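Local coordinates for protein trehalose-6-phosphate phosphatase (Cryptococcus neoformans, PDB 5DX9) that belongs to the trehalose-phosphatase family of the HAD clan, with a Rossmann-like core and a smaller cap, and holds a magnesium ion and a glycan, at residues Phe72-Trp77 and Glu99-Met104; Gly90-Gln95 and Lys135-Thr140. All coordinates share one frame; numbering follows the deposited sequence.

Interaction 1 (Phe72-Trp77 and Glu99-Met104); sequences FLEEHW and EDFINM
Glu74, on helix 70-77, meets Phe101 and Glu99 in a small surface contact between that helix and the chain leading into edge strand 102-103 of the core sheet. It illustrates how an acidic side chain can divide its work, packing with its methylene groups and pairing with its carboxylate. The packing half is a single touch: CG of Glu74 lies 3.9 Å from CE2 of Phe101, at the ring edge and in the ring plane. The two side chains run past each other in opposite directions, and the Glu74 carboxylate stands at 81° to the ring. A bend at chi2 (-72°) leaves CG against the ring while the carboxylate turns toward Glu99.

At the polar end, OE1 of Glu74 comes within 3.9 Å of OE1 of Glu99, whose chain bends at its second torsion too, in the opposite sense. The carboxylate planes are 77° apart, and no hydrogen bond spans the segments. Lys94 probably makes the approach of the like charges tolerable: its NZ forms a salt bridge with Glu74 OE1 and a long, weak ion pair with Glu99 OE1, which probably offsets much of their repulsion.

Behind the contact lies the core sheet. Phe101 rests on Phe92 and Lys94 of strand 92-94 and on Leu85 of strand 84-87, while Leu73, one residue before Glu74 in the helix, reaches Ala87 of that same strand.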
ATOM      1  N   PHE A  72       2.184 -11.130   9.890  1.00 57.47           N
ATOM      2  CA  PHE A  72       3.469 -11.106   9.198  1.00 54.66           C
ATOM      3  C   PHE A  72       4.153  -9.756   9.373  1.00 52.33           C
ATOM      4  O   PHE A  72       5.357  -9.686   9.609  1.00 51.86           O
ATOM      5  CB  PHE A  72       3.290 -11.413   7.709  1.00 52.89           C
ATOM      6  CG  PHE A  72       4.543 -11.236   6.896  1.00 52.34           C
ATOM      7  CD1 PHE A  72       5.415 -12.296   6.700  1.00 51.20           C
ATOM      8  CD2 PHE A  72       4.847 -10.013   6.319  1.00 49.51           C
ATOM      9  CE1 PHE A  72       6.568 -12.136   5.947  1.00 52.53           C
ATOM     10  CE2 PHE A  72       5.999  -9.847   5.568  1.00 48.60           C
ATOM     11  CZ  PHE A  72       6.859 -10.909   5.380  1.00 48.57           C
ATOM     12  N   LEU A  73       3.375  -8.686   9.257  1.00 53.50           N
ATOM     13  CA  LEU A  73       3.914  -7.335   9.369  1.00 52.46           C
ATOM     14  C   LEU A  73       4.427  -7.064  10.781  1.00 57.72           C
ATOM     15  O   LEU A  73       5.521  -6.520  10.959  1.00 60.16           O
ATOM     16  CB  LEU A  73       2.855  -6.309   8.973  1.00 50.97           C
ATOM     17  CG  LEU A  73       2.471  -6.363   7.492  1.00 50.37           C
ATOM     18  CD1 LEU A  73       1.402  -5.343   7.169  1.00 46.41           C
ATOM     19  CD2 LEU A  73       3.696  -6.150   6.612  1.00 51.68           C
ATOM     20  N   GLU A  74       3.642  -7.459  11.780  1.00 58.55           N
ATOM     21  CA  GLU A  74       4.046  -7.330  13.178  1.00 59.73           C
ATOM     22  C   GLU A  74       5.331  -8.098  13.464  1.00 58.07           C
ATOM     23  O   GLU A  74       6.222  -7.601  14.153  1.00 60.26           O
ATOM     24  CB  GLU A  74       2.932  -7.816  14.107  1.00 55.80           C
ATOM     25  CG  GLU A  74       2.022  -6.709  14.615  1.00 60.84           C
ATOM     26  CD  GLU A  74       2.702  -5.812  15.639  1.00 69.00           C
ATOM     27  OE1 GLU A  74       2.175  -4.710  15.909  1.00 71.85           O
ATOM     28  OE2 GLU A  74       3.758  -6.208  16.181  1.00 65.30           O
ATOM     29  N   GLU A  75       5.419  -9.311  12.927  1.00 58.05           N
ATOM     30  CA  GLU A  75       6.565 -10.176  13.174  1.00 57.81           C
ATOM     31  C   GLU A  75       7.883  -9.526  12.779  1.00 60.28           C
ATOM     32  O   GLU A  75       8.892  -9.695  13.460  1.00 64.08           O
ATOM     33  CB  GLU A  75       6.410 -11.503  12.424  1.00 56.17           C
ATOM     34  CG  GLU A  75       7.673 -12.363  12.433  1.00 59.41           C
ATOM     35  CD  GLU A  75       7.423 -13.797  11.991  1.00 64.96           C
ATOM     36  OE1 GLU A  75       6.272 -14.267  12.115  1.00 65.97           O
ATOM     37  OE2 GLU A  75       8.377 -14.455  11.521  1.00 63.22           O
ATOM     38  N   HIS A  76       7.874  -8.782  11.678  1.00 57.87           N
ATOM     39  CA  HIS A  76       9.114  -8.251  11.129  1.00 57.21           C
ATOM     40  C   HIS A  76       9.258  -6.746  11.314  1.00 54.38           C
ATOM     41  O   HIS A  76      10.339  -6.203  11.104  1.00 56.69           O
ATOM     42  CB  HIS A  76       9.225  -8.594   9.641  1.00 57.75           C
ATOM     43  CG  HIS A  76       9.323 -10.064   9.364  1.00 58.27           C
ATOM     44  ND1 HIS A  76       8.324 -10.770   8.734  1.00 58.23           N
ATOM     45  CD2 HIS A  76      10.302 -10.958   9.638  1.00 58.14           C
ATOM     46  CE1 HIS A  76       8.680 -12.039   8.628  1.00 56.80           C
ATOM     47  NE2 HIS A  76       9.881 -12.176   9.172  1.00 59.74           N
ATOM     48  N   TRP A  77       8.183  -6.070  11.705  1.00 56.28           N
ATOM     49  CA  TRP A  77       8.231  -4.613  11.831  1.00 56.95           C
ATOM     50  C   TRP A  77       7.640  -4.094  13.138  1.00 56.56           C
ATOM     51  O   TRP A  77       7.771  -2.912  13.451  1.00 57.89           O
ATOM     52  CB  TRP A  77       7.507  -3.953  10.651  1.00 54.76           C
ATOM     53  CG  TRP A  77       8.175  -4.191   9.331  1.00 54.81           C
ATOM     54  CD1 TRP A  77       7.697  -4.935   8.293  1.00 53.40           C
ATOM     55  CD2 TRP A  77       9.454  -3.694   8.913  1.00 55.97           C
ATOM     56  NE1 TRP A  77       8.592  -4.927   7.252  1.00 50.81           N
ATOM     57  CE2 TRP A  77       9.681  -4.173   7.608  1.00 55.95           C
ATOM     58  CE3 TRP A  77      10.426  -2.886   9.513  1.00 55.59           C
ATOM     59  CZ2 TRP A  77      10.839  -3.873   6.892  1.00 52.76           C
ATOM     60  CZ3 TRP A  77      11.577  -2.588   8.801  1.00 53.00           C
ATOM     61  CH2 TRP A  77      11.772  -3.080   7.504  1.00 55.24           C
ATOM     62  N   GLU A  99      -1.080  -0.450  19.377  1.00 75.05           N
ATOM     63  CA  GLU A  99      -0.501  -1.785  19.293  1.00 76.14           C
ATOM     64  C   GLU A  99      -1.479  -2.756  18.625  1.00 75.41           C
ATOM     65  O   GLU A  99      -1.122  -3.884  18.284  1.00 72.48           O
ATOM     66  CB  GLU A  99      -0.112  -2.282  20.692  1.00 79.47           C
ATOM     67  CG  GLU A  99       0.377  -3.724  20.759  1.00 80.46           C
ATOM     68  CD  GLU A  99       1.650  -3.964  19.964  1.00 79.46           C
ATOM     69  OE1 GLU A  99       2.191  -2.999  19.382  1.00 80.18           O
ATOM     70  OE2 GLU A  99       2.111  -5.127  19.923  1.00 78.30           O
ATOM     71  N   ASP A 100      -2.714  -2.301  18.437  1.00 74.76           N
ATOM     72  CA  ASP A 100      -3.752  -3.119  17.819  1.00 73.23           C
ATOM     73  C   ASP A 100      -4.258  -2.499  16.516  1.00 72.16           C
ATOM     74  O   ASP A 100      -4.263  -1.277  16.359  1.00 70.70           O
ATOM     75  CB  ASP A 100      -4.920  -3.323  18.791  1.00 76.00           C
ATOM     76  CG  ASP A 100      -4.556  -4.212  19.969  1.00 79.04           C
ATOM     77  OD1 ASP A 100      -3.360  -4.283  20.323  1.00 81.00           O
ATOM     78  OD2 ASP A 100      -5.469  -4.839  20.544  1.00 79.44           O
ATOM     79  N   PHE A 101      -4.689  -3.350  15.590  1.00 69.22           N
ATOM     80  CA  PHE A 101      -5.157  -2.899  14.282  1.00 66.00           C
ATOM     81  C   PHE A 101      -6.635  -2.506  14.283  1.00 66.83           C
ATOM     82  O   PHE A 101      -7.496  -3.281  14.696  1.00 66.59           O
ATOM     83  CB  PHE A 101      -4.925  -3.990  13.233  1.00 65.67           C
ATOM     84  CG  PHE A 101      -3.480  -4.187  12.866  1.00 64.52           C
ATOM     85  CD1 PHE A 101      -2.982  -3.687  11.673  1.00 61.17           C
ATOM     86  CD2 PHE A 101      -2.624  -4.876  13.709  1.00 64.27           C
ATOM     87  CE1 PHE A 101      -1.654  -3.868  11.329  1.00 60.13           C
ATOM     88  CE2 PHE A 101      -1.294  -5.062  13.370  1.00 64.89           C
ATOM     89  CZ  PHE A 101      -0.809  -4.557  12.178  1.00 58.91           C
ATOM     90  N   ILE A 102      -6.919  -1.296  13.814  1.00 67.10           N
ATOM     91  CA  ILE A 102      -8.292  -0.858  13.599  1.00 68.81           C
ATOM     92  C   ILE A 102      -8.912  -1.616  12.427  1.00 68.33           C
ATOM     93  O   ILE A 102      -8.452  -1.488  11.293  1.00 67.97           O
ATOM     94  CB  ILE A 102      -8.366   0.656  13.311  1.00 68.11           C
ATOM     95  CG1 ILE A 102      -7.726   1.453  14.450  1.00 70.21           C
ATOM     96  CG2 ILE A 102      -9.805   1.087  13.074  1.00 69.81           C
ATOM     97  CD1 ILE A 102      -7.677   2.947  14.199  1.00 66.95           C
ATOM     98  N   ASN A 103      -9.949  -2.405  12.693  1.00 66.99           N
ATOM     99  CA  ASN A 103     -10.622  -3.133  11.622  1.00 65.90           C
ATOM    100  C   ASN A 103     -11.496  -2.204  10.787  1.00 67.95           C
ATOM    101  O   ASN A 103     -12.542  -1.741  11.239  1.00 66.74           O
ATOM    102  CB  ASN A 103     -11.467  -4.277  12.184  1.00 68.51           C
ATOM    103  CG  ASN A 103     -11.979  -5.215  11.097  1.00 68.91           C
ATOM    104  OD1 ASN A 103     -12.095  -4.837   9.928  1.00 63.86           O
ATOM    105  ND2 ASN A 103     -12.284  -6.450  11.481  1.00 66.48           N
HETATM  106  N   MSE A 104     -11.058  -1.951   9.560  1.00 66.21           N
HETATM  107  CA  MSE A 104     -11.760  -1.057   8.648  1.00 66.83           C
HETATM  108  C   MSE A 104     -12.966  -1.744   8.004  1.00 67.68           C
HETATM  109  O   MSE A 104     -13.712  -1.124   7.241  1.00 68.22           O
HETATM  110  CB  MSE A 104     -10.798  -0.561   7.564  1.00 67.50           C
HETATM  111  CG  MSE A 104     -10.876   0.927   7.261  1.00 76.58           C
HETATM  112 SE   MSE A 104     -10.353   2.030   8.779  1.00136.87          SE
HETATM  113  CE  MSE A 104      -9.008   0.855   9.555  1.00 75.29           C
TER

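Interaction 2 (Gly90-Gln95 and Lys135-Thr140). With G6P (6-O-phosphono-alpha-D-glucopyranose), chain B.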
ATOM      1  N   GLY A  90      -5.603  -2.208   3.253  1.00 51.38           N
ATOM      2  CA  GLY A  90      -6.313  -1.127   3.910  1.00 52.39           C
ATOM      3  C   GLY A  90      -7.551  -1.569   4.663  1.00 57.76           C
ATOM      4  O   GLY A  90      -8.417  -0.752   4.983  1.00 57.79           O
ATOM      5  N   SER A  91      -7.640  -2.864   4.946  1.00 56.67           N
ATOM      6  CA  SER A  91      -8.733  -3.384   5.758  1.00 58.06           C
ATOM      7  C   SER A  91      -8.357  -3.315   7.238  1.00 62.85           C
ATOM      8  O   SER A  91      -9.211  -3.444   8.116  1.00 63.06           O
ATOM      9  CB  SER A  91      -9.073  -4.817   5.352  1.00 53.84           C
ATOM     10  OG  SER A  91      -7.981  -5.681   5.597  1.00 56.19           O
ATOM     11  N   PHE A  92      -7.070  -3.107   7.504  1.00 61.05           N
ATOM     12  CA  PHE A  92      -6.574  -2.938   8.866  1.00 60.24           C
ATOM     13  C   PHE A  92      -5.521  -1.841   8.928  1.00 62.15           C
ATOM     14  O   PHE A  92      -4.750  -1.657   7.984  1.00 59.10           O
ATOM     15  CB  PHE A  92      -5.993  -4.245   9.401  1.00 57.84           C
ATOM     16  CG  PHE A  92      -7.001  -5.343   9.536  1.00 64.26           C
ATOM     17  CD1 PHE A  92      -7.984  -5.277  10.510  1.00 66.05           C
ATOM     18  CD2 PHE A  92      -6.967  -6.443   8.696  1.00 57.41           C
ATOM     19  CE1 PHE A  92      -8.917  -6.285  10.641  1.00 66.63           C
ATOM     20  CE2 PHE A  92      -7.898  -7.457   8.823  1.00 60.17           C
ATOM     21  CZ  PHE A  92      -8.873  -7.378   9.798  1.00 61.77           C
ATOM     22  N   VAL A  93      -5.490  -1.123  10.046  1.00 63.40           N
ATOM     23  CA  VAL A  93      -4.556  -0.019  10.229  1.00 61.97           C
ATOM     24  C   VAL A  93      -4.045   0.055  11.667  1.00 65.33           C
ATOM     25  O   VAL A  93      -4.817   0.293  12.597  1.00 65.06           O
ATOM     26  CB  VAL A  93      -5.206   1.332   9.864  1.00 59.93           C
ATOM     27  CG1 VAL A  93      -4.166   2.442   9.860  1.00 62.68           C
ATOM     28  CG2 VAL A  93      -5.897   1.241   8.515  1.00 63.63           C
ATOM     29  N   LYS A  94      -2.744  -0.155  11.849  1.00 61.98           N
ATOM     30  CA  LYS A  94      -2.127   0.021  13.159  1.00 62.47           C
ATOM     31  C   LYS A  94      -1.235   1.258  13.180  1.00 60.07           C
ATOM     32  O   LYS A  94      -0.105   1.225  12.691  1.00 59.61           O
ATOM     33  CB  LYS A  94      -1.307  -1.206  13.551  1.00 61.14           C
ATOM     34  CG  LYS A  94      -0.505  -1.001  14.826  1.00 63.91           C
ATOM     35  CD  LYS A  94       0.720  -1.899  14.867  1.00 65.47           C
ATOM     36  CE  LYS A  94       1.678  -1.460  15.964  1.00 68.81           C
ATOM     37  NZ  LYS A  94       2.938  -2.249  15.965  1.00 65.14           N
ATOM     38  N   GLN A  95      -1.748   2.345  13.747  1.00 65.10           N
ATOM     39  CA  GLN A  95      -0.991   3.586  13.868  1.00 63.41           C
ATOM     40  C   GLN A  95       0.292   3.380  14.667  1.00 63.14           C
ATOM     41  O   GLN A  95       0.419   2.402  15.403  1.00 62.54           O
ATOM     42  CB  GLN A  95      -1.845   4.667  14.526  1.00 65.06           C
ATOM     43  CG  GLN A  95      -3.183   4.895  13.850  1.00 66.62           C
ATOM     44  CD  GLN A  95      -4.003   5.965  14.540  1.00 69.64           C
ATOM     45  OE1 GLN A  95      -5.038   6.396  14.030  1.00 71.43           O
ATOM     46  NE2 GLN A  95      -3.542   6.402  15.707  1.00 73.32           N
ATOM     47  N   LYS A 135      -6.415 -15.024   5.079  1.00 46.49           N
ATOM     48  CA  LYS A 135      -6.085 -13.962   6.016  1.00 45.49           C
ATOM     49  C   LYS A 135      -7.356 -13.516   6.725  1.00 45.53           C
ATOM     50  O   LYS A 135      -8.395 -14.160   6.602  1.00 43.37           O
ATOM     51  CB  LYS A 135      -5.399 -12.799   5.293  1.00 44.61           C
ATOM     52  CG  LYS A 135      -3.988 -13.133   4.812  1.00 47.49           C
ATOM     53  CD  LYS A 135      -3.405 -12.055   3.903  1.00 45.04           C
ATOM     54  CE  LYS A 135      -3.996 -12.142   2.508  1.00 45.79           C
ATOM     55  NZ  LYS A 135      -3.313 -11.242   1.542  1.00 48.88           N
ATOM     56  N   LYS A 136      -7.278 -12.420   7.469  1.00 46.83           N
ATOM     57  CA  LYS A 136      -8.400 -12.017   8.306  1.00 44.73           C
ATOM     58  C   LYS A 136      -9.547 -11.399   7.511  1.00 47.14           C
ATOM     59  O   LYS A 136     -10.711 -11.601   7.849  1.00 50.59           O
ATOM     60  CB  LYS A 136      -7.925 -11.048   9.390  1.00 52.31           C
ATOM     61  CG  LYS A 136      -6.868 -11.650  10.307  1.00 52.52           C
ATOM     62  CD  LYS A 136      -6.678 -10.842  11.582  1.00 57.72           C
ATOM     63  CE  LYS A 136      -5.658 -11.508  12.499  1.00 64.78           C
ATOM     64  NZ  LYS A 136      -5.450 -10.756  13.770  1.00 66.79           N
ATOM     65  N   ALA A 137      -9.229 -10.657   6.455  1.00 45.95           N
ATOM     66  CA  ALA A 137     -10.263 -10.015   5.647  1.00 47.88           C
ATOM     67  C   ALA A 137     -10.030 -10.212   4.148  1.00 49.01           C
ATOM     68  O   ALA A 137     -10.717  -9.614   3.322  1.00 47.48           O
ATOM     69  CB  ALA A 137     -10.344  -8.530   5.976  1.00 47.72           C
ATOM     70  N   SER A 138      -9.060 -11.051   3.804  1.00 46.99           N
ATOM     71  CA  SER A 138      -8.755 -11.335   2.406  1.00 47.48           C
ATOM     72  C   SER A 138      -8.197 -12.742   2.248  1.00 40.55           C
ATOM     73  O   SER A 138      -7.738 -13.346   3.212  1.00 44.45           O
ATOM     74  CB  SER A 138      -7.763 -10.310   1.850  1.00 44.68           C
ATOM     75  OG  SER A 138      -6.551 -10.317   2.589  1.00 45.00           O
ATOM     76  N   ILE A 139      -8.230 -13.257   1.025  1.00 42.43           N
ATOM     77  CA  ILE A 139      -7.697 -14.584   0.756  1.00 44.04           C
ATOM     78  C   ILE A 139      -6.863 -14.593  -0.518  1.00 42.96           C
ATOM     79  O   ILE A 139      -7.285 -14.082  -1.555  1.00 42.59           O
ATOM     80  CB  ILE A 139      -8.818 -15.631   0.625  1.00 41.23           C
ATOM     81  CG1 ILE A 139      -9.774 -15.554   1.817  1.00 43.28           C
ATOM     82  CG2 ILE A 139      -8.219 -17.025   0.475  1.00 41.98           C
ATOM     83  CD1 ILE A 139     -11.031 -16.394   1.651  1.00 47.60           C
ATOM     84  N   THR A 140      -5.681 -15.188  -0.435  1.00 42.42           N
ATOM     85  CA  THR A 140      -4.771 -15.238  -1.569  1.00 45.25           C
ATOM     86  C   THR A 140      -4.485 -16.670  -1.992  1.00 44.04           C
ATOM     87  O   THR A 140      -4.177 -17.519  -1.158  1.00 42.65           O
ATOM     88  CB  THR A 140      -3.440 -14.545  -1.251  1.00 43.67           C
ATOM     89  OG1 THR A 140      -3.688 -13.190  -0.859  1.00 44.93           O
ATOM     90  CG2 THR A 140      -2.524 -14.567  -2.466  1.00 43.69           C
TER
HETATM   91  C1  G6P B   2       2.427 -11.361  -1.029  1.00 43.13           C
HETATM   92  C2  G6P B   2       1.506 -11.926   0.044  1.00 45.05           C
HETATM   93  C3  G6P B   2       0.064 -11.972  -0.424  1.00 47.04           C
HETATM   94  C4  G6P B   2      -0.409 -10.582  -0.796  1.00 48.43           C
HETATM   95  C5  G6P B   2       0.581  -9.763  -1.646  1.00 47.92           C
HETATM   96  C6  G6P B   2       0.513  -8.261  -1.309  1.00 44.86           C
HETATM   97  O1  G6P B   2       2.575 -12.242  -2.145  1.00 43.69           O
HETATM   98  O2  G6P B   2       1.955 -13.231   0.405  1.00 46.41           O
HETATM   99  O3  G6P B   2      -0.788 -12.432   0.634  1.00 49.05           O
HETATM  100  O4  G6P B   2      -1.653 -10.791  -1.479  1.00 43.36           O
HETATM  101  O5  G6P B   2       1.970 -10.083  -1.471  1.00 41.98           O
HETATM  102  O6  G6P B   2       1.750  -7.798  -0.710  1.00 46.74           O
HETATM  103  P   G6P B   2       2.218  -6.242  -0.821  1.00 44.37           P
HETATM  104  O1P G6P B   2       3.096  -5.759   0.437  1.00 44.09           O
HETATM  105  O2P G6P B   2       3.049  -6.084  -2.036  1.00 42.70           O
HETATM  106  O3P G6P B   2       0.876  -5.363  -0.947  1.00 44.18           O
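Ser91 and Phe92, at the start of core strand 92-94, pack against Lys136 and Ala137, in the turn of the hairpin formed by strands 131-134 and 139-142 of the cap. The contact thus joins the two parts of a HAD fold, and on the core side it is made by a classic beta bulge, in which Ser91 and Phe92 both face Ala87.

Apolar packing carries the direct contact. CE2 of Phe92 lies 3.6 Å from CB of Lys136 and 3.9 Å from CB of Ala137; it thus meets two successive residues, and the neighbouring CZ also lies close to CB of Lys136. Lys136 crosses the Phe92 side chain at about a right angle and then runs extended beyond CG, carrying its amine away. The Ala137 methyl also sits 3.7 Å from OG of Ser91.

No hydrogen bond crosses between the segments; Glu88, beside them, supplies the polar link. With chi1 at 64°, Ser91 OG lies between its own backbone N and carbonyl carbon; its stronger bond runs to the carbonyl of Glu88, with a weak one to that of Ala87. The Glu88 carboxylate in turn receives the backbone N-H groups of Lys136 and Ala137 and the hydroxyl of Ser138, binding the turn to the core. Within the turn, Lys135 N donates to Ser138 O at 2.8 Å.

The Lys135 side chain leads away toward the ligand pocket. Bent at chi3 (-77°), it forms a salt bridge with Glu182 and a hydrogen bond to the carbonyl of Gly67, and its NZ donates to Thr140 OG1 at 3.1 Å and to O3 of 6-O-phosphono-alpha-D-glucopyranose at 2.9 Å.

The two contacts, with centres about 9 Å apart, show how chemistry follows burial around a shared sheet. Interaction 2 is buried and mainly apolar where its segments touch, while Lys135 and Thr140 of the same hairpin take part in the ligand pocket; interaction 1 lies at the surface, where acidic groups gather round a lysine. That lysine, Lys94, belongs to 90-95 but takes no part in interaction 2, and it probably balances charge in interaction 1. Strands 92-94 and 102-103 are antiparallel neighbours, and Asn103 CG packs 3.3 Å from Phe92 CE1. Interaction 1 therefore joins elements within the core, a helix and the sheet edge, whereas interaction 2 spans from core to cap.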